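Local coordinates for SnoaL-like domain-containing protein (Kribbella flavida, PDB 4LMI) that is of unknown function but has the NTF2-like fold of SnoaL-type proteins and may be a ketosteroid isomerase-like enzyme, at residues R24-F29 with F57-P62; V37-P42 with E46-R51. One frame throughout, in Å; residues are numbered along the deposited sequence.

Contact 1: R24-F29 with F57-P62; sequences RAWEEF and FNQEYP
Trp26 meets Asn58 and Gln59 where two helices of the NTF2-like fold, 26-31 and 51-59, come together, the first through its opening turn and the second through its last. The indole takes Gln59 on one face: CG of Gln59 sits 3.6 Å from the centroid of the five-membered ring of Trp26, only 8° off the normal, a CH-pi contact. Against the opposite face, offset toward the rim, lies the carbonyl O of Arg24, which ends helix 6-22 in a Schellman motif. The inner side is the buried one. There CB of Asn58 packs 3.7 Å from CZ3 of Trp26, and CE2 of buried Phe29, whose ring also meets Tyr17, lies 3.8 Å from ND2 of Asn58. That amide is fixed from elsewhere, ND2 giving its hydrogen bond to the carbonyl of Tyr54 and OD1 bonding a HEPES molecule, probably from the crystallisation liquor, that may mark a pocket. The outer side is open to solvent, though its atoms come close. Gln59 is exposed; its CG, anti to its own carbonyl carbon (chi1 -70°), is thereby set over the indole. Its amide stands nearly upright on the ring at 86°, with NE2 of Gln59 3.4 Å from CG of Trp26.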
ATOM      1  N   ARG B  24       1.160  -6.046 -21.409  1.00 26.55           N
ATOM      2  CA  ARG B  24       2.514  -6.263 -21.947  1.00 28.46           C
ATOM      3  C   ARG B  24       2.735  -5.406 -23.196  1.00 26.13           C
ATOM      4  O   ARG B  24       3.340  -5.850 -24.176  1.00 27.95           O
ATOM      5  CB  ARG B  24       2.771  -7.752 -22.266  1.00 28.73           C
ATOM      6  CG  ARG B  24       2.949  -8.664 -21.062  1.00 34.00           C
ATOM      7  CD  ARG B  24       1.622  -9.207 -20.570  1.00 40.84           C
ATOM      8  NE  ARG B  24       1.793 -10.388 -19.725  1.00 42.71           N
ATOM      9  CZ  ARG B  24       0.909 -10.807 -18.823  1.00 44.31           C
ATOM     10  NH1 ARG B  24      -0.226 -10.140 -18.623  1.00 39.50           N
ATOM     11  NH2 ARG B  24       1.165 -11.895 -18.109  1.00 43.29           N
ATOM     12  N   ALA B  25       2.223  -4.180 -23.150  1.00 27.12           N
ATOM     13  CA  ALA B  25       2.311  -3.256 -24.273  1.00 27.98           C
ATOM     14  C   ALA B  25       3.600  -2.463 -24.109  1.00 27.09           C
ATOM     15  O   ALA B  25       3.591  -1.323 -23.640  1.00 27.63           O
ATOM     16  CB  ALA B  25       1.093  -2.343 -24.301  1.00 27.49           C
ATOM     17  N   TRP B  26       4.713  -3.085 -24.490  1.00 27.29           N
ATOM     18  CA  TRP B  26       6.034  -2.621 -24.050  1.00 26.74           C
ATOM     19  C   TRP B  26       6.444  -1.271 -24.540  1.00 27.20           C
ATOM     20  O   TRP B  26       7.055  -0.511 -23.788  1.00 28.72           O
ATOM     21  CB  TRP B  26       7.116  -3.660 -24.339  1.00 28.85           C
ATOM     22  CG  TRP B  26       6.877  -4.967 -23.619  1.00 31.57           C
ATOM     23  CD1 TRP B  26       6.831  -6.245 -24.172  1.00 28.64           C
ATOM     24  CD2 TRP B  26       6.617  -5.164 -22.182  1.00 30.36           C
ATOM     25  NE1 TRP B  26       6.578  -7.185 -23.206  1.00 30.68           N
ATOM     26  CE2 TRP B  26       6.441  -6.607 -21.993  1.00 30.64           C
ATOM     27  CE3 TRP B  26       6.522  -4.321 -21.076  1.00 30.50           C
ATOM     28  CZ2 TRP B  26       6.186  -7.160 -20.747  1.00 29.83           C
ATOM     29  CZ3 TRP B  26       6.256  -4.892 -19.824  1.00 30.75           C
ATOM     30  CH2 TRP B  26       6.093  -6.279 -19.667  1.00 31.43           C
ATOM     31  N   GLU B  27       6.126  -0.949 -25.794  1.00 29.50           N
ATOM     32  CA  GLU B  27       6.463   0.374 -26.322  1.00 31.78           C
ATOM     33  C   GLU B  27       5.716   1.476 -25.562  1.00 29.08           C
ATOM     34  O   GLU B  27       6.313   2.477 -25.173  1.00 29.01           O
ATOM     35  CB  GLU B  27       6.196   0.471 -27.826  1.00 38.09           C
ATOM     36  CG  GLU B  27       6.807   1.715 -28.466  1.00 44.76           C
ATOM     37  CD  GLU B  27       6.440   1.887 -29.929  1.00 60.79           C
ATOM     38  OE1 GLU B  27       5.600   1.115 -30.443  1.00 67.91           O
ATOM     39  OE2 GLU B  27       6.993   2.807 -30.570  1.00 68.40           O
ATOM     40  N   GLU B  28       4.421   1.275 -25.339  1.00 27.58           N
ATOM     41  CA  GLU B  28       3.599   2.250 -24.623  1.00 29.92           C
ATOM     42  C   GLU B  28       3.986   2.347 -23.147  1.00 26.79           C
ATOM     43  O   GLU B  28       4.027   3.443 -22.584  1.00 25.61           O
ATOM     44  CB  GLU B  28       2.105   1.931 -24.780  1.00 30.89           C
ATOM     45  CG  GLU B  28       1.581   2.067 -26.207  1.00 37.77           C
ATOM     46  CD  GLU B  28       1.593   0.762 -26.996  1.00 43.54           C
ATOM     47  OE1 GLU B  28       2.451  -0.121 -26.748  1.00 39.47           O
ATOM     48  OE2 GLU B  28       0.733   0.624 -27.887  1.00 56.18           O
ATOM     49  N   PHE B  29       4.284   1.201 -22.534  1.00 23.92           N
ATOM     50  CA  PHE B  29       4.744   1.152 -21.144  1.00 24.11           C
ATOM     51  C   PHE B  29       6.080   1.891 -20.973  1.00 24.73           C
ATOM     52  O   PHE B  29       6.214   2.743 -20.090  1.00 26.17           O
ATOM     53  CB  PHE B  29       4.860  -0.310 -20.683  1.00 22.85           C
ATOM     54  CG  PHE B  29       5.290  -0.477 -19.253  1.00 21.61           C
ATOM     55  CD1 PHE B  29       4.403  -0.234 -18.210  1.00 23.90           C
ATOM     56  CD2 PHE B  29       6.581  -0.922 -18.949  1.00 25.16           C
ATOM     57  CE1 PHE B  29       4.796  -0.405 -16.889  1.00 25.46           C
ATOM     58  CE2 PHE B  29       6.978  -1.100 -17.629  1.00 26.08           C
ATOM     59  CZ  PHE B  29       6.085  -0.841 -16.598  1.00 27.26           C
ATOM     60  N   PHE B  57      13.554  -6.095 -16.979  1.00 31.80           N
ATOM     61  CA  PHE B  57      13.054  -6.838 -15.815  1.00 30.86           C
ATOM     62  C   PHE B  57      11.620  -7.308 -16.040  1.00 31.44           C
ATOM     63  O   PHE B  57      11.295  -8.472 -15.792  1.00 32.46           O
ATOM     64  CB  PHE B  57      13.169  -5.972 -14.545  1.00 28.05           C
ATOM     65  CG  PHE B  57      12.337  -6.449 -13.380  1.00 29.87           C
ATOM     66  CD1 PHE B  57      12.727  -7.551 -12.627  1.00 31.24           C
ATOM     67  CD2 PHE B  57      11.183  -5.764 -13.008  1.00 30.32           C
ATOM     68  CE1 PHE B  57      11.969  -7.977 -11.546  1.00 34.54           C
ATOM     69  CE2 PHE B  57      10.422  -6.185 -11.923  1.00 34.96           C
ATOM     70  CZ  PHE B  57      10.815  -7.296 -11.193  1.00 36.66           C
ATOM     71  N   ASN B  58      10.774  -6.401 -16.524  1.00 29.05           N
ATOM     72  CA  ASN B  58       9.390  -6.736 -16.835  1.00 30.36           C
ATOM     73  C   ASN B  58       9.243  -7.707 -18.010  1.00 30.08           C
ATOM     74  O   ASN B  58       8.415  -8.618 -17.965  1.00 28.44           O
ATOM     75  CB  ASN B  58       8.579  -5.459 -17.064  1.00 28.94           C
ATOM     76  CG  ASN B  58       8.332  -4.702 -15.776  1.00 27.78           C
ATOM     77  OD1 ASN B  58       7.520  -5.119 -14.946  1.00 28.72           O
ATOM     78  ND2 ASN B  58       9.043  -3.595 -15.592  1.00 27.77           N
ATOM     79  N   GLN B  59      10.061  -7.515 -19.044  1.00 28.51           N
ATOM     80  CA  GLN B  59      10.032  -8.370 -20.234  1.00 31.41           C
ATOM     81  C   GLN B  59      10.583  -9.779 -19.980  1.00 34.48           C
ATOM     82  O   GLN B  59      10.098 -10.758 -20.558  1.00 37.14           O
ATOM     83  CB  GLN B  59      10.784  -7.704 -21.387  1.00 27.18           C
ATOM     84  CG  GLN B  59      10.076  -6.484 -21.968  1.00 28.22           C
ATOM     85  CD  GLN B  59      10.926  -5.737 -22.980  1.00 27.35           C
ATOM     86  OE1 GLN B  59      12.150  -5.697 -22.872  1.00 30.48           O
ATOM     87  NE2 GLN B  59      10.276  -5.135 -23.967  1.00 27.67           N
ATOM     88  N   GLU B  60      11.585  -9.876 -19.109  1.00 34.11           N
ATOM     89  CA  GLU B  60      12.215 -11.159 -18.790  1.00 36.54           C
ATOM     90  C   GLU B  60      11.462 -11.967 -17.731  1.00 38.62           C
ATOM     91  O   GLU B  60      11.849 -13.096 -17.426  1.00 41.80           O
ATOM     92  CB  GLU B  60      13.660 -10.953 -18.338  1.00 39.84           C
ATOM     93  CG  GLU B  60      14.611 -10.539 -19.450  1.00 41.32           C
ATOM     94  CD  GLU B  60      16.023 -10.300 -18.955  1.00 46.57           C
ATOM     95  OE1 GLU B  60      16.358 -10.747 -17.835  1.00 52.88           O
ATOM     96  OE2 GLU B  60      16.804  -9.666 -19.691  1.00 49.56           O
ATOM     97  N   TYR B  61      10.386 -11.400 -17.186  1.00 39.93           N
ATOM     98  CA  TYR B  61       9.666 -12.047 -16.091  1.00 41.91           C
ATOM     99  C   TYR B  61       8.917 -13.304 -16.538  1.00 45.99           C
ATOM    100  O   TYR B  61       8.070 -13.240 -17.436  1.00 45.40           O
ATOM    101  CB  TYR B  61       8.719 -11.076 -15.383  1.00 41.46           C
ATOM    102  CG  TYR B  61       8.404 -11.527 -13.981  1.00 39.07           C
ATOM    103  CD1 TYR B  61       7.357 -12.412 -13.733  1.00 41.54           C
ATOM    104  CD2 TYR B  61       9.180 -11.100 -12.901  1.00 41.16           C
ATOM    105  CE1 TYR B  61       7.078 -12.848 -12.448  1.00 47.27           C
ATOM    106  CE2 TYR B  61       8.906 -11.525 -11.611  1.00 40.97           C
ATOM    107  CZ  TYR B  61       7.856 -12.399 -11.392  1.00 43.34           C
ATOM    108  OH  TYR B  61       7.575 -12.830 -10.119  1.00 39.15           O
ATOM    109  N   PRO B  62       9.229 -14.452 -15.901  1.00 43.32           N
ATOM    110  CA  PRO B  62       8.682 -15.753 -16.300  1.00 42.50           C
ATOM    111  C   PRO B  62       7.245 -15.995 -15.837  1.00 42.43           C
ATOM    112  O   PRO B  62       6.775 -15.342 -14.911  1.00 45.31           O
ATOM    113  CB  PRO B  62       9.634 -16.750 -15.632  1.00 43.49           C
ATOM    114  CG  PRO B  62      10.151 -16.036 -14.436  1.00 42.63           C
ATOM    115  CD  PRO B  62      10.185 -14.572 -14.782  1.00 38.35           C
TER

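Contact 2: V37-P42 with E46-R51; sequences VRYELP and ERITGR
The guanidinium of Arg38 lies on that of Arg47, centres 3.5 Å apart and planes at 26°. Arg47 NE is over the centre of the Arg38 group, and Arg38 NH2 over that of Arg47. At the edge of the Arg38 plane stands the carboxylate of Glu40. Arg38 NH1 sends it a nearly straight bond, 2.9 Å to Glu40 OE2, a salt bridge that comes from the anti side, somewhat out of the carboxylate plane. At the edge of the Arg47 plane is a water that accepts from Arg47 NE and lies 2.7 Å from Glu40 OE2, to which it probably donates. Arg38 runs extended from a CG anti to its backbone nitrogen (chi1 172°), whereas Arg47 bends at chi3 (-64°), which brings its head across.

Beneath lies an antiparallel beta hairpin. Tyr39 and Ile48 form a hydrogen-bonded pair, Tyr39 N to Ile48 O being 2.8 Å, and Leu41 with Glu46 forms another. On the sheet face away from the arginines, Ile48 CD1 packs 3.7 Å from Tyr39 CD2, and the Tyr39 hydroxyl bonds Asp110. Glu46 OE2 lies 3.3 Å from Leu41 CD1 but is held by Thr44 and by a salt bridge to Arg122 of the second subunit. Gly50 N closes the far end on Val37 O; at its backbone angles a CB would press on the carbonyl O of Thr49.

With Arg38 cut back to an alanine, Glu40 would probably lose this salt bridge and the Arg47 guanidinium the group stacked on one face. The Glu40 carboxylate, which Arg38 meets directly and Arg47 through the water, probably offsets the two positive charges; it also accepts from the backbone of Glu132 of the second subunit, so this charged cluster belongs to the dimer interface as much as to the hairpin.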
ATOM      1  N   VAL B  37      13.896   6.336 -14.286  1.00 21.82           N
ATOM      2  CA  VAL B  37      12.944   5.717 -13.363  1.00 20.70           C
ATOM      3  C   VAL B  37      13.670   4.820 -12.356  1.00 20.90           C
ATOM      4  O   VAL B  37      14.634   4.122 -12.697  1.00 23.07           O
ATOM      5  CB  VAL B  37      11.810   4.951 -14.094  1.00 19.00           C
ATOM      6  CG1 VAL B  37      12.365   3.802 -14.932  1.00 21.99           C
ATOM      7  CG2 VAL B  37      10.761   4.449 -13.098  1.00 18.71           C
ATOM      8  N   ARG B  38      13.217   4.883 -11.111  1.00 21.81           N
ATOM      9  CA  ARG B  38      13.801   4.096 -10.034  1.00 20.99           C
ATOM     10  C   ARG B  38      12.731   3.187  -9.433  1.00 23.57           C
ATOM     11  O   ARG B  38      11.686   3.663  -8.980  1.00 23.15           O
ATOM     12  CB  ARG B  38      14.405   5.016  -8.972  1.00 20.54           C
ATOM     13  CG  ARG B  38      14.873   4.288  -7.719  1.00 21.95           C
ATOM     14  CD  ARG B  38      15.719   5.192  -6.843  1.00 25.91           C
ATOM     15  NE  ARG B  38      15.725   4.728  -5.464  1.00 28.08           N
ATOM     16  CZ  ARG B  38      16.690   4.975  -4.584  1.00 27.55           C
ATOM     17  NH1 ARG B  38      16.584   4.505  -3.350  1.00 27.87           N
ATOM     18  NH2 ARG B  38      17.763   5.677  -4.932  1.00 27.14           N
ATOM     19  N   TYR B  39      13.010   1.884  -9.457  1.00 22.41           N
ATOM     20  CA  TYR B  39      12.116   0.847  -8.946  1.00 21.52           C
ATOM     21  C   TYR B  39      12.697   0.235  -7.680  1.00 21.51           C
ATOM     22  O   TYR B  39      13.880  -0.098  -7.634  1.00 23.06           O
ATOM     23  CB  TYR B  39      11.964  -0.245 -10.008  1.00 22.73           C
ATOM     24  CG  TYR B  39      11.164  -1.469  -9.607  1.00 23.37           C
ATOM     25  CD1 TYR B  39       9.775  -1.417  -9.509  1.00 23.62           C
ATOM     26  CD2 TYR B  39      11.792  -2.695  -9.379  1.00 27.05           C
ATOM     27  CE1 TYR B  39       9.035  -2.538  -9.180  1.00 24.04           C
ATOM     28  CE2 TYR B  39      11.059  -3.826  -9.040  1.00 27.99           C
ATOM     29  CZ  TYR B  39       9.683  -3.740  -8.944  1.00 26.83           C
ATOM     30  OH  TYR B  39       8.946  -4.849  -8.615  1.00 28.67           O
ATOM     31  N   GLU B  40      11.863   0.089  -6.657  1.00 21.17           N
ATOM     32  CA  GLU B  40      12.267  -0.591  -5.433  1.00 22.34           C
ATOM     33  C   GLU B  40      11.282  -1.688  -5.089  1.00 23.53           C
ATOM     34  O   GLU B  40      10.068  -1.526  -5.278  1.00 22.25           O
ATOM     35  CB  GLU B  40      12.304   0.381  -4.259  1.00 24.42           C
ATOM     36  CG  GLU B  40      13.385   1.447  -4.289  1.00 26.00           C
ATOM     37  CD  GLU B  40      13.295   2.329  -3.056  1.00 27.60           C
ATOM     38  OE1 GLU B  40      12.187   2.444  -2.501  1.00 34.07           O
ATOM     39  OE2 GLU B  40      14.311   2.899  -2.632  1.00 30.92           O
ATOM     40  N   LEU B  41      11.824  -2.797  -4.589  1.00 22.32           N
ATOM     41  CA  LEU B  41      11.067  -3.834  -3.908  1.00 23.27           C
ATOM     42  C   LEU B  41      11.593  -3.884  -2.479  1.00 22.84           C
ATOM     43  O   LEU B  41      12.545  -4.622  -2.204  1.00 24.58           O
ATOM     44  CB  LEU B  41      11.303  -5.189  -4.579  1.00 24.94           C
ATOM     45  CG  LEU B  41      10.470  -5.616  -5.781  1.00 30.25           C
ATOM     46  CD1 LEU B  41      11.167  -6.750  -6.526  1.00 33.10           C
ATOM     47  CD2 LEU B  41       9.075  -6.038  -5.339  1.00 29.91           C
ATOM     48  N   PRO B  42      11.007  -3.080  -1.565  1.00 21.42           N
ATOM     49  CA  PRO B  42      11.563  -2.992  -0.209  1.00 21.96           C
ATOM     50  C   PRO B  42      11.653  -4.318   0.547  1.00 24.26           C
ATOM     51  O   PRO B  42      12.603  -4.517   1.316  1.00 26.86           O
ATOM     52  CB  PRO B  42      10.608  -2.025   0.495  1.00 20.64           C
ATOM     53  CG  PRO B  42      10.153  -1.124  -0.609  1.00 20.73           C
ATOM     54  CD  PRO B  42       9.995  -2.031  -1.801  1.00 21.24           C
ATOM     55  N   GLU B  46      15.701  -4.895  -3.116  1.00 26.67           N
ATOM     56  CA  GLU B  46      16.117  -4.802  -4.509  1.00 27.03           C
ATOM     57  C   GLU B  46      15.773  -3.440  -5.074  1.00 26.14           C
ATOM     58  O   GLU B  46      14.737  -2.858  -4.735  1.00 25.11           O
ATOM     59  CB  GLU B  46      15.428  -5.865  -5.356  1.00 27.04           C
ATOM     60  CG  GLU B  46      15.990  -7.261  -5.189  1.00 29.58           C
ATOM     61  CD  GLU B  46      15.156  -8.288  -5.915  1.00 33.52           C
ATOM     62  OE1 GLU B  46      15.710  -8.990  -6.781  1.00 35.39           O
ATOM     63  OE2 GLU B  46      13.943  -8.387  -5.627  1.00 33.78           O
ATOM     64  N   ARG B  47      16.653  -2.944  -5.938  1.00 26.96           N
ATOM     65  CA  ARG B  47      16.426  -1.706  -6.665  1.00 24.81           C
ATOM     66  C   ARG B  47      16.804  -1.914  -8.122  1.00 26.73           C
ATOM     67  O   ARG B  47      17.795  -2.588  -8.422  1.00 27.38           O
ATOM     68  CB  ARG B  47      17.264  -0.572  -6.075  1.00 24.76           C
ATOM     69  CG  ARG B  47      17.058   0.784  -6.743  1.00 26.66           C
ATOM     70  CD  ARG B  47      18.203   1.722  -6.422  1.00 31.54           C
ATOM     71  NE  ARG B  47      18.269   2.014  -5.001  1.00 31.11           N
ATOM     72  CZ  ARG B  47      19.304   2.589  -4.393  1.00 33.66           C
ATOM     73  NH1 ARG B  47      20.392   2.935  -5.079  1.00 33.45           N
ATOM     74  NH2 ARG B  47      19.250   2.808  -3.089  1.00 31.60           N
ATOM     75  N   ILE B  48      16.009  -1.344  -9.021  1.00 24.13           N
ATOM     76  CA  ILE B  48      16.382  -1.262 -10.433  1.00 24.98           C
ATOM     77  C   ILE B  48      16.386   0.207 -10.833  1.00 25.60           C
ATOM     78  O   ILE B  48      15.431   0.933 -10.536  1.00 25.09           O
ATOM     79  CB  ILE B  48      15.423  -2.068 -11.338  1.00 23.65           C
ATOM     80  CG1 ILE B  48      15.446  -3.550 -10.938  1.00 26.31           C
ATOM     81  CG2 ILE B  48      15.807  -1.900 -12.805  1.00 24.28           C
ATOM     82  CD1 ILE B  48      14.339  -4.395 -11.527  1.00 26.65           C
ATOM     83  N   THR B  49      17.462   0.651 -11.485  1.00 26.40           N
ATOM     84  CA  THR B  49      17.572   2.049 -11.912  1.00 27.61           C
ATOM     85  C   THR B  49      17.691   2.175 -13.426  1.00 26.92           C
ATOM     86  O   THR B  49      18.442   1.440 -14.071  1.00 27.42           O
ATOM     87  CB  THR B  49      18.769   2.778 -11.262  1.00 30.72           C
ATOM     88  OG1 THR B  49      19.975   2.058 -11.530  1.00 33.53           O
ATOM     89  CG2 THR B  49      18.582   2.916  -9.759  1.00 30.24           C
ATOM     90  N   GLY B  50      16.950   3.121 -13.986  1.00 27.61           N
ATOM     91  CA  GLY B  50      16.982   3.362 -15.421  1.00 26.03           C
ATOM     92  C   GLY B  50      15.869   2.629 -16.144  1.00 28.27           C
ATOM     93  O   GLY B  50      15.526   1.484 -15.810  1.00 25.95           O
ATOM     94  N   ARG B  51      15.307   3.301 -17.144  1.00 28.12           N
ATOM     95  CA  ARG B  51      14.217   2.752 -17.939  1.00 24.41           C
ATOM     96  C   ARG B  51      14.613   1.458 -18.653  1.00 25.86           C
ATOM     97  O   ARG B  51      13.813   0.522 -18.720  1.00 25.12           O
ATOM     98  CB  ARG B  51      13.731   3.789 -18.951  1.00 25.37           C
ATOM     99  CG  ARG B  51      12.594   3.306 -19.841  1.00 31.28           C
ATOM    100  CD  ARG B  51      11.949   4.465 -20.569  1.00 36.53           C
ATOM    101  NE  ARG B  51      12.850   5.080 -21.533  1.00 39.96           N
ATOM    102  CZ  ARG B  51      12.829   6.369 -21.864  1.00 46.65           C
ATOM    103  NH1 ARG B  51      11.958   7.202 -21.300  1.00 43.91           N
ATOM    104  NH2 ARG B  51      13.693   6.829 -22.753  1.00 44.90           N
TER
HETATM  105  O   HOH W   1      16.572   1.401  -2.905  1.00 31.19           O

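How the contacts relate
Contact 2 pairs neighbouring strands by regular backbone hydrogen bonds and buries 525 Å² between its segments; contact 1 joins two helices mainly through side chains, without hydrogen bonds between the segments, and buries 214 Å². Each has a buried and a more open side: contact 1 passes from Phe29 to exposed Gln59, contact 2 from Tyr39 and Ile48 to the arginines and exposed Thr49. They share helix 51-59, which follows strand 46-49 and packs on it. The two join directly at Phe57, whose CG lies 3.4 Å from Ile48 CD1 and whose ring also meets that of Tyr39. Segment 57-62 packs on the second subunit, while contact 2 also reaches it through charges and a continued beta ladder.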